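Long-range contact in lipolytic protein G-D-S-L family (Chitinophaga pinensis, PDB 4Q7Q), which is of unknown function but is probably a lipase or related ester hydrolase of the GDSL type: residues A[78-90]-A[146-160]. Residues are numbered along the deposited sequence; the frame is centred on the assembly and turned at random.
Sequences LGTNDWWQGRPVG and FGSYQKKNGQTLEEF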
loop_
_atom_site.group_PDB
_atom_site.type_symbol
_atom_site.label_atom_id
_atom_site.label_comp_id
_atom_site.label_asym_id
_atom_site.label_seq_id
_atom_site.Cartn_x
_atom_site.Cartn_y
_atom_site.Cartn_z
ATOM N N LEU A 78 0.865 3.028 4.731
ATOM C CA LEU A 78 2.101 3.580 4.186
ATOM C C LEU A 78 3.256 2.623 4.395
ATOM O O LEU A 78 3.223 1.794 5.296
ATOM C CB LEU A 78 2.451 4.891 4.889
ATOM C CG LEU A 78 1.487 6.048 4.668
ATOM C CD1 LEU A 78 1.767 7.147 5.696
ATOM C CD2 LEU A 78 1.617 6.569 3.240
ATOM N N GLY A 79 4.288 2.763 3.575
ATOM C CA GLY A 79 5.519 2.049 3.811
ATOM C C GLY A 79 6.116 1.410 2.571
ATOM O O GLY A 79 7.335 1.256 2.471
ATOM N N THR A 80 5.275 1.047 1.609
ATOM C CA THR A 80 5.784 0.361 0.432
ATOM C C THR A 80 6.749 1.255 -0.359
ATOM O O THR A 80 7.776 0.789 -0.865
ATOM C CB THR A 80 4.650 -0.230 -0.447
ATOM O OG1 THR A 80 5.202 -1.220 -1.321
ATOM C CG2 THR A 80 3.933 0.838 -1.261
ATOM N N ASN A 81 6.463 2.550 -0.422
ATOM C CA ASN A 81 7.370 3.452 -1.129
ATOM C C ASN A 81 8.628 3.745 -0.328
ATOM O O ASN A 81 9.690 3.935 -0.913
ATOM C CB ASN A 81 6.659 4.736 -1.550
ATOM C CG ASN A 81 5.560 4.473 -2.551
ATOM O OD1 ASN A 81 5.692 3.597 -3.407
ATOM N ND2 ASN A 81 4.462 5.210 -2.445
ATOM N N ASP A 82 8.507 3.779 0.999
ATOM C CA ASP A 82 9.675 3.892 1.866
ATOM C C ASP A 82 10.641 2.748 1.614
ATOM O O ASP A 82 11.847 2.957 1.519
ATOM C CB ASP A 82 9.258 3.862 3.338
ATOM C CG ASP A 82 8.306 4.971 3.699
ATOM O OD1 ASP A 82 7.147 4.922 3.245
ATOM O OD2 ASP A 82 8.713 5.878 4.456
ATOM N N TRP A 83 10.101 1.539 1.526
ATOM C CA TRP A 83 10.920 0.373 1.217
ATOM C C TRP A 83 11.639 0.523 -0.120
ATOM O O TRP A 83 12.858 0.326 -0.211
ATOM C CB TRP A 83 10.090 -0.919 1.233
ATOM C CG TRP A 83 10.851 -2.087 0.671
ATOM C CD1 TRP A 83 11.815 -2.817 1.307
ATOM C CD2 TRP A 83 10.710 -2.659 -0.642
ATOM N NE1 TRP A 83 12.289 -3.804 0.468
ATOM C CE2 TRP A 83 11.628 -3.725 -0.732
ATOM C CE3 TRP A 83 9.907 -2.362 -1.749
ATOM C CZ2 TRP A 83 11.762 -4.501 -1.883
ATOM C CZ3 TRP A 83 10.039 -3.129 -2.890
ATOM C CH2 TRP A 83 10.964 -4.195 -2.947
ATOM N N TRP A 84 10.896 0.870 -1.167
ATOM C CA TRP A 84 11.506 0.969 -2.482
ATOM C C TRP A 84 12.583 2.055 -2.517
ATOM O O TRP A 84 13.591 1.920 -3.206
ATOM C CB TRP A 84 10.465 1.194 -3.588
ATOM C CG TRP A 84 11.127 1.284 -4.919
ATOM C CD1 TRP A 84 11.207 2.379 -5.732
ATOM C CD2 TRP A 84 11.895 0.256 -5.550
ATOM N NE1 TRP A 84 11.950 2.082 -6.850
ATOM C CE2 TRP A 84 12.389 0.785 -6.760
ATOM C CE3 TRP A 84 12.199 -1.072 -5.219
ATOM C CZ2 TRP A 84 13.169 0.036 -7.638
ATOM C CZ3 TRP A 84 12.979 -1.816 -6.095
ATOM C CH2 TRP A 84 13.453 -1.259 -7.287
ATOM N N GLN A 85 12.389 3.121 -1.750
ATOM C CA GLN A 85 13.346 4.221 -1.759
ATOM C C GLN A 85 14.521 3.974 -0.822
ATOM O O GLN A 85 15.477 4.747 -0.808
ATOM C CB GLN A 85 12.646 5.548 -1.462
ATOM C CG GLN A 85 11.718 5.945 -2.603
ATOM C CD GLN A 85 11.035 7.282 -2.407
ATOM O OE1 GLN A 85 11.535 8.158 -1.695
ATOM N NE2 GLN A 85 9.884 7.449 -3.051
ATOM N N GLY A 86 14.464 2.886 -0.058
ATOM C CA GLY A 86 15.563 2.525 0.821
ATOM C C GLY A 86 15.637 3.332 2.109
ATOM O O GLY A 86 16.707 3.415 2.729
ATOM N N ARG A 87 14.521 3.934 2.522
ATOM C CA ARG A 87 14.492 4.684 3.784
ATOM C C ARG A 87 14.708 3.741 4.947
ATOM O O ARG A 87 14.112 2.668 4.985
ATOM C CB ARG A 87 13.135 5.352 4.012
ATOM C CG ARG A 87 12.914 6.703 3.385
ATOM C CD ARG A 87 11.671 7.347 4.003
ATOM N NE ARG A 87 11.966 8.241 5.126
ATOM C CZ ARG A 87 11.216 8.351 6.225
ATOM N NH1 ARG A 87 10.132 7.595 6.382
ATOM N NH2 ARG A 87 11.555 9.211 7.183
ATOM N N PRO A 88 15.535 4.142 5.919
ATOM C CA PRO A 88 15.746 3.261 7.071
ATOM C C PRO A 88 14.468 3.065 7.879
ATOM O O PRO A 88 13.745 4.021 8.169
ATOM C CB PRO A 88 16.796 4.008 7.904
ATOM C CG PRO A 88 16.782 5.399 7.426
ATOM C CD PRO A 88 16.346 5.369 5.995
ATOM N N VAL A 89 14.197 1.817 8.228
ATOM C CA VAL A 89 13.050 1.488 9.047
ATOM C C VAL A 89 13.185 2.135 10.418
ATOM O O VAL A 89 12.235 2.705 10.947
ATOM C CB VAL A 89 12.934 -0.031 9.213
ATOM C CG1 VAL A 89 11.915 -0.378 10.290
ATOM C CG2 VAL A 89 12.573 -0.676 7.879
ATOM N N GLY A 90 14.384 2.066 10.980
ATOM C CA GLY A 90 14.610 2.564 12.321
ATOM C C GLY A 90 14.239 1.556 13.389
ATOM O O GLY A 90 14.118 0.357 13.120
ATOM N N PHE A 146 11.654 -4.014 -8.744
ATOM C CA PHE A 146 11.581 -5.440 -8.460
ATOM C C PHE A 146 10.679 -5.735 -7.272
ATOM O O PHE A 146 10.358 -4.835 -6.493
ATOM C CB PHE A 146 12.970 -6.056 -8.285
ATOM C CG PHE A 146 13.800 -5.452 -7.183
ATOM C CD1 PHE A 146 13.590 -5.797 -5.857
ATOM C CD2 PHE A 146 14.845 -4.590 -7.492
ATOM C CE1 PHE A 146 14.394 -5.271 -4.857
ATOM C CE2 PHE A 146 15.652 -4.057 -6.509
ATOM C CZ PHE A 146 15.432 -4.398 -5.187
ATOM N N GLY A 147 10.261 -6.994 -7.154
ATOM C CA GLY A 147 9.322 -7.399 -6.123
ATOM C C GLY A 147 9.943 -7.613 -4.756
ATOM O O GLY A 147 11.168 -7.625 -4.612
ATOM N N SER A 148 9.097 -7.831 -3.755
ATOM C CA SER A 148 9.572 -7.910 -2.372
ATOM C C SER A 148 10.207 -9.261 -2.012
ATOM O O SER A 148 10.537 -9.509 -0.863
ATOM C CB SER A 148 8.464 -7.511 -1.380
ATOM O OG SER A 148 7.249 -8.207 -1.624
ATOM N N TYR A 149 10.380 -10.127 -3.006
ATOM C CA TYR A 149 11.222 -11.316 -2.852
ATOM C C TYR A 149 12.718 -10.947 -2.719
ATOM O O TYR A 149 13.531 -11.785 -2.336
ATOM C CB TYR A 149 11.016 -12.279 -4.033
ATOM C CG TYR A 149 11.286 -11.625 -5.374
ATOM C CD1 TYR A 149 12.590 -11.484 -5.853
ATOM C CD2 TYR A 149 10.244 -11.132 -6.151
ATOM C CE1 TYR A 149 12.845 -10.865 -7.065
ATOM C CE2 TYR A 149 10.485 -10.524 -7.370
ATOM C CZ TYR A 149 11.789 -10.388 -7.819
ATOM O OH TYR A 149 12.046 -9.774 -9.020
ATOM N N GLN A 150 13.072 -9.704 -3.049
ATOM C CA GLN A 150 14.456 -9.241 -3.002
ATOM C C GLN A 150 14.578 -8.070 -2.026
ATOM O O GLN A 150 13.627 -7.299 -1.856
ATOM C CB GLN A 150 14.914 -8.833 -4.414
ATOM C CG GLN A 150 16.339 -8.264 -4.542
ATOM C CD GLN A 150 17.424 -9.263 -4.174
ATOM O OE1 GLN A 150 17.578 -9.640 -3.008
ATOM N NE2 GLN A 150 18.176 -9.714 -5.175
ATOM N N LYS A 151 15.734 -7.947 -1.375
ATOM C CA LYS A 151 15.991 -6.796 -0.506
ATOM C C LYS A 151 16.239 -5.545 -1.327
ATOM O O LYS A 151 16.749 -5.615 -2.448
ATOM C CB LYS A 151 17.206 -7.046 0.396
ATOM C CG LYS A 151 16.932 -8.000 1.545
ATOM C CD LYS A 151 18.168 -8.229 2.411
ATOM C CE LYS A 151 17.778 -8.871 3.737
ATOM N NZ LYS A 151 18.939 -9.178 4.630
ATOM N N LYS A 152 15.888 -4.400 -0.755
ATOM C CA LYS A 152 16.237 -3.128 -1.350
ATOM C C LYS A 152 17.061 -2.398 -0.317
ATOM O O LYS A 152 16.611 -2.202 0.813
ATOM C CB LYS A 152 14.980 -2.321 -1.694
ATOM C CG LYS A 152 15.276 -0.943 -2.293
ATOM C CD LYS A 152 16.027 -1.064 -3.616
ATOM C CE LYS A 152 16.284 0.304 -4.238
ATOM N NZ LYS A 152 15.139 0.782 -5.057
ATOM N N ASN A 153 18.284 -2.034 -0.691
ATOM C CA ASN A 153 19.190 -1.363 0.233
ATOM C C ASN A 153 19.306 -2.105 1.567
ATOM O O ASN A 153 19.313 -1.496 2.634
ATOM C CB ASN A 153 18.763 0.097 0.431
ATOM C CG ASN A 153 18.887 0.918 -0.844
ATOM O OD1 ASN A 153 19.007 0.368 -1.943
ATOM N ND2 ASN A 153 18.877 2.236 -0.705
ATOM N N GLY A 154 19.381 -3.433 1.499
ATOM C CA GLY A 154 19.599 -4.243 2.682
ATOM C C GLY A 154 18.390 -4.438 3.569
ATOM O O GLY A 154 18.511 -4.968 4.668
ATOM N N GLN A 155 17.220 -4.026 3.097
ATOM C CA GLN A 155 15.989 -4.175 3.880
ATOM C C GLN A 155 14.925 -4.957 3.130
ATOM O O GLN A 155 14.747 -4.774 1.925
ATOM C CB GLN A 155 15.417 -2.809 4.271
ATOM C CG GLN A 155 16.400 -1.942 5.016
ATOM C CD GLN A 155 15.789 -0.634 5.507
ATOM O OE1 GLN A 155 15.858 -0.310 6.697
ATOM N NE2 GLN A 155 15.215 0.136 4.587
ATOM N N THR A 156 14.216 -5.832 3.841
ATOM C CA THR A 156 13.061 -6.508 3.258
ATOM C C THR A 156 11.819 -5.677 3.504
ATOM O O THR A 156 11.757 -4.898 4.454
ATOM C CB THR A 156 12.807 -7.877 3.895
ATOM O OG1 THR A 156 12.447 -7.691 5.268
ATOM C CG2 THR A 156 14.041 -8.769 3.793
ATOM N N LEU A 157 10.813 -5.862 2.664
ATOM C CA LEU A 157 9.543 -5.179 2.862
ATOM C C LEU A 157 8.905 -5.679 4.154
ATOM O O LEU A 157 8.218 -4.922 4.858
ATOM C CB LEU A 157 8.612 -5.401 1.666
ATOM C CG LEU A 157 7.256 -4.690 1.705
ATOM C CD1 LEU A 157 7.411 -3.173 1.867
ATOM C CD2 LEU A 157 6.491 -5.019 0.437
ATOM N N GLU A 158 9.165 -6.940 4.490
ATOM C CA GLU A 158 8.633 -7.495 5.723
ATOM C C GLU A 158 9.060 -6.693 6.955
ATOM O O GLU A 158 8.295 -6.579 7.913
ATOM C CB GLU A 158 9.020 -8.965 5.883
ATOM C CG GLU A 158 8.354 -9.588 7.090
ATOM C CD GLU A 158 8.694 -11.047 7.288
ATOM O OE1 GLU A 158 9.698 -11.521 6.716
ATOM O OE2 GLU A 158 7.946 -11.724 8.022
ATOM N N GLU A 159 10.270 -6.134 6.932
ATOM C CA GLU A 159 10.718 -5.304 8.052
ATOM C C GLU A 159 9.812 -4.099 8.259
ATOM O O GLU A 159 9.596 -3.658 9.391
ATOM C CB GLU A 159 12.133 -4.808 7.831
ATOM C CG GLU A 159 13.175 -5.877 7.924
ATOM C CD GLU A 159 14.545 -5.315 7.651
ATOM O OE1 GLU A 159 15.012 -4.476 8.452
ATOM O OE2 GLU A 159 15.139 -5.690 6.628
ATOM N N PHE A 160 9.303 -3.560 7.157
ATOM C CA PHE A 160 8.384 -2.426 7.206
ATOM C C PHE A 160 7.044 -2.851 7.798
ATOM O O PHE A 160 6.473 -2.151 8.633
ATOM C CB PHE A 160 8.230 -1.806 5.809
ATOM C CG PHE A 160 9.466 -1.101 5.334
ATOM C CD1 PHE A 160 10.584 -1.824 4.935
ATOM C CD2 PHE A 160 9.529 0.286 5.308
ATOM C CE1 PHE A 160 11.738 -1.176 4.515
ATOM C CE2 PHE A 160 10.677 0.936 4.892
ATOM C CZ PHE A 160 11.779 0.207 4.492
HETATM O O HOH W 1 14.650 -0.526 1.778
#
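The indole of W83 is wedged between L157 and K152: L157 CB lies 4.0 Å from the five-membered ring centroid, almost on the ring normal, while K152 CB packs over the opposite face nearer the rim. CG anti to the backbone N (chi1 169°) swings the ring there. The edge adds a bent hydrogen bond, NE1 to Q155 O at 3.0 Å (143°), which with the packing on both faces limits rotation; K152 N, paired with Q155 across the type I' turn 152-155, reaches that oxygen from the other face of its plane. The helix backbone sets W83 CB 3.8 Å from the F160 ring centroid, over one face; V89 CG2 takes the other. A leucine in place of W83 would probably open a gap between K152 and L157 and leave Q155 O without its indole donor. K152 NZ, brought in by bends at chi2 and chi4, lies 3.1 Å from the W84 six-membered ring centroid, a cation-pi contact, and donates to W84 O at 2.7 Å. That ring's edge points at the F146 face, planes at 77°, completing an aromatic cluster of W83, W84, F146 and F160. Q155 NE2 donates to R87 O (2.8 Å), OE1 accepts from V89 N on a lone pair, and a water bridges W83 O, K152 O and Q155 NE2. Thus helix 80-85, following central strand 73-77, and its Schellman exit at G86 pack against the loop entering helix 157-171, with F160 touching V104 and V89 touching Y105 of helix 104-118.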